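Gamma-glutamyl-gamma-aminobutyraldehyde dehydrogenase (Burkholderia cenocepacia, PDB 4LIH) probably catalyses the NAD(P)-dependent oxidation of aldehydes, such as gamma-glutamyl-gamma-aminobutyraldehyde, to the corresponding carboxylic acids. Local coordinates at residues W175-L180 / I301-G306. Sequence-based numbering, arbitrary orientation. Where two conformers were deposited one is given.
Sequences WNFPIL and IFYNMG
Asn176 and Asn304 meet here, backbone to side chain. The amide nitrogen ND2 of Asn304 donates to the main-chain O of Asn176 at 3.0 Å, a reasonably straight bond with an N-H...O angle of 154°. It approaches from above the carbonyl plane, 44° out of it. Lys119 also reaches both this O and OD1 of Asn304, so its positive charge spans the two acceptors; Asn304 ND2 in turn has a second acceptor in the main-chain O of Glu307. A primary amide suits the place because it donates and accepts at once. The side chain of Asn176 turns elsewhere: with chi1 at 61°, its CG lies between the backbone N and the carbonyl carbon, and OD1 folds back to a weak bond with Phe177 N, while ND2 is bonded to Glu307 O and to a buffer MES molecule. The side chain of Asn176 lies about 9 Å from that of Glu274, the predicted active-site residue, which together with the bound MES is consistent with a place beside the substrate pocket.

Phe177, at the N-cap position of helix 178-191, lays one ring face over the Asn304 amide. ND2 sits 3.4 Å from CZ, and the ring and amide planes are 28° apart, so ND2 lies over the ring face while its hydrogens go to the carbonyl oxygens of Asn176 and Glu307. A flat aromatic ring fits such a flat partner. At its rim, Phe177 CE1 meets Tyr303 CE2 edge to edge, 4.2 Å apart, a looser apolar touch.

The contact thus joins the loop between strand 157-172 and helix 178-191 to the turn following helix 290-302, and helix 121-142 lies against both Phe177, through Asp128, and Tyr303, through Asp123 and Val127.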
loop_
_atom_site.group_PDB
_atom_site.type_symbol
_atom_site.label_atom_id
_atom_site.label_comp_id
_atom_site.label_asym_id
_atom_site.label_seq_id
_atom_site.Cartn_x
_atom_site.Cartn_y
_atom_site.Cartn_z
ATOM N N TRP A 175 -21.625 -21.511 17.404
ATOM C CA TRP A 175 -21.876 -21.443 18.846
ATOM C C TRP A 175 -20.632 -21.527 19.691
ATOM O O TRP A 175 -20.721 -21.427 20.925
ATOM C CB TRP A 175 -22.831 -22.591 19.256
ATOM C CG TRP A 175 -22.410 -23.977 18.706
ATOM C CD1 TRP A 175 -22.938 -24.600 17.607
ATOM C CD2 TRP A 175 -21.413 -24.865 19.222
ATOM N NE1 TRP A 175 -22.315 -25.794 17.396
ATOM C CE2 TRP A 175 -21.383 -25.995 18.374
ATOM C CE3 TRP A 175 -20.527 -24.812 20.300
ATOM C CZ2 TRP A 175 -20.530 -27.086 18.600
ATOM C CZ3 TRP A 175 -19.679 -25.910 20.538
ATOM C CH2 TRP A 175 -19.679 -27.025 19.680
ATOM N N ASN A 176 -19.474 -21.785 19.084
ATOM C CA ASN A 176 -18.278 -21.991 19.927
ATOM C C ASN A 176 -17.711 -20.667 20.433
ATOM O O ASN A 176 -17.185 -20.598 21.574
ATOM C CB ASN A 176 -17.218 -22.859 19.247
ATOM C CG ASN A 176 -16.699 -22.257 17.957
ATOM O OD1 ASN A 176 -17.414 -21.526 17.251
ATOM N ND2 ASN A 176 -15.419 -22.492 17.673
ATOM N N PHE A 177 -17.818 -19.629 19.601
ATOM C CA PHE A 177 -17.454 -18.258 19.962
ATOM C C PHE A 177 -18.558 -17.324 19.479
ATOM O O PHE A 177 -18.326 -16.568 18.511
ATOM C CB PHE A 177 -16.107 -17.815 19.326
ATOM C CG PHE A 177 -14.927 -18.545 19.867
ATOM C CD1 PHE A 177 -14.280 -18.089 20.989
ATOM C CD2 PHE A 177 -14.523 -19.751 19.285
ATOM C CE1 PHE A 177 -13.233 -18.800 21.527
ATOM C CE2 PHE A 177 -13.459 -20.461 19.836
ATOM C CZ PHE A 177 -12.847 -20.002 20.960
ATOM N N PRO A 178 -19.748 -17.367 20.122
ATOM C CA PRO A 178 -20.900 -16.668 19.558
ATOM C C PRO A 178 -20.679 -15.182 19.356
ATOM O O PRO A 178 -20.818 -14.713 18.244
ATOM C CB PRO A 178 -22.048 -16.938 20.558
ATOM C CG PRO A 178 -21.590 -18.160 21.307
ATOM C CD PRO A 178 -20.101 -18.143 21.329
ATOM N N ILE A 179 -20.353 -14.444 20.399
ATOM C CA ILE A 179 -20.212 -13.002 20.221
ATOM C C ILE A 179 -18.971 -12.628 19.393
ATOM O O ILE A 179 -19.019 -11.699 18.564
ATOM C CB ILE A 179 -20.292 -12.197 21.544
ATOM C CG1 ILE A 179 -20.598 -10.713 21.195
ATOM C CG2 ILE A 179 -19.040 -12.367 22.395
ATOM C CD1 ILE A 179 -20.528 -9.816 22.405
ATOM N N LEU A 180 -17.906 -13.402 19.550
ATOM C CA LEU A 180 -16.628 -13.076 18.948
ATOM C C LEU A 180 -16.653 -13.308 17.432
ATOM O O LEU A 180 -16.248 -12.427 16.653
ATOM C CB LEU A 180 -15.523 -13.834 19.679
ATOM C CG LEU A 180 -14.066 -13.671 19.243
ATOM C CD1 LEU A 180 -13.781 -14.445 17.963
ATOM C CD2 LEU A 180 -13.753 -12.196 19.103
ATOM N N ILE A 301 -5.552 -27.202 22.575
ATOM C CA ILE A 301 -6.558 -28.241 22.364
ATOM C C ILE A 301 -7.599 -28.289 23.443
ATOM O O ILE A 301 -8.643 -28.851 23.238
ATOM C CB ILE A 301 -5.872 -29.643 22.195
ATOM C CG1 ILE A 301 -6.872 -30.760 21.836
ATOM C CG2 ILE A 301 -5.060 -30.058 23.445
ATOM C CD1 ILE A 301 -7.751 -30.434 20.609
ATOM N N PHE A 302 -7.319 -27.724 24.621
ATOM C CA PHE A 302 -8.263 -27.804 25.720
ATOM C C PHE A 302 -8.951 -26.480 26.013
ATOM O O PHE A 302 -10.023 -26.499 26.605
ATOM C CB PHE A 302 -7.567 -28.360 26.994
ATOM C CG PHE A 302 -6.895 -29.699 26.793
ATOM C CD1 PHE A 302 -7.472 -30.684 26.039
ATOM C CD2 PHE A 302 -5.683 -29.965 27.394
ATOM C CE1 PHE A 302 -6.848 -31.912 25.849
ATOM C CE2 PHE A 302 -5.069 -31.164 27.206
ATOM C CZ PHE A 302 -5.665 -32.152 26.438
ATOM N N TYR A 303 -8.361 -25.357 25.597
ATOM C CA TYR A 303 -9.019 -24.056 25.646
ATOM C C TYR A 303 -10.386 -24.066 24.912
ATOM O O TYR A 303 -10.507 -24.568 23.812
ATOM C CB TYR A 303 -8.142 -22.921 25.067
ATOM C CG TYR A 303 -8.868 -21.595 25.217
ATOM C CD1 TYR A 303 -8.852 -20.942 26.425
ATOM C CD2 TYR A 303 -9.578 -21.022 24.182
ATOM C CE1 TYR A 303 -9.519 -19.757 26.618
ATOM C CE2 TYR A 303 -10.260 -19.817 24.376
ATOM C CZ TYR A 303 -10.202 -19.220 25.623
ATOM O OH TYR A 303 -10.815 -18.070 25.956
ATOM N N ASN A 304 -11.401 -23.495 25.539
ATOM C CA ASN A 304 -12.774 -23.562 25.021
ATOM C C ASN A 304 -13.251 -24.970 24.736
ATOM O O ASN A 304 -13.972 -25.238 23.792
ATOM C CB ASN A 304 -12.895 -22.713 23.758
ATOM C CG ASN A 304 -14.259 -22.142 23.592
ATOM O OD1 ASN A 304 -14.776 -21.531 24.501
ATOM N ND2 ASN A 304 -14.864 -22.355 22.435
ATOM N N MET A 305 -12.803 -25.900 25.559
ATOM C CA MET A 305 -13.197 -27.296 25.417
ATOM C C MET A 305 -12.825 -27.968 24.082
ATOM O O MET A 305 -13.515 -28.878 23.649
ATOM C CB MET A 305 -14.716 -27.417 25.626
ATOM C CG MET A 305 -15.208 -26.933 26.992
ATOM S SD MET A 305 -15.204 -25.127 27.340
ATOM C CE MET A 305 -16.700 -24.571 26.532
ATOM N N GLY A 306 -11.796 -27.508 23.396
ATOM C CA GLY A 306 -11.417 -28.099 22.074
ATOM C C GLY A 306 -12.364 -27.700 20.965
ATOM O O GLY A 306 -12.219 -28.145 19.842
#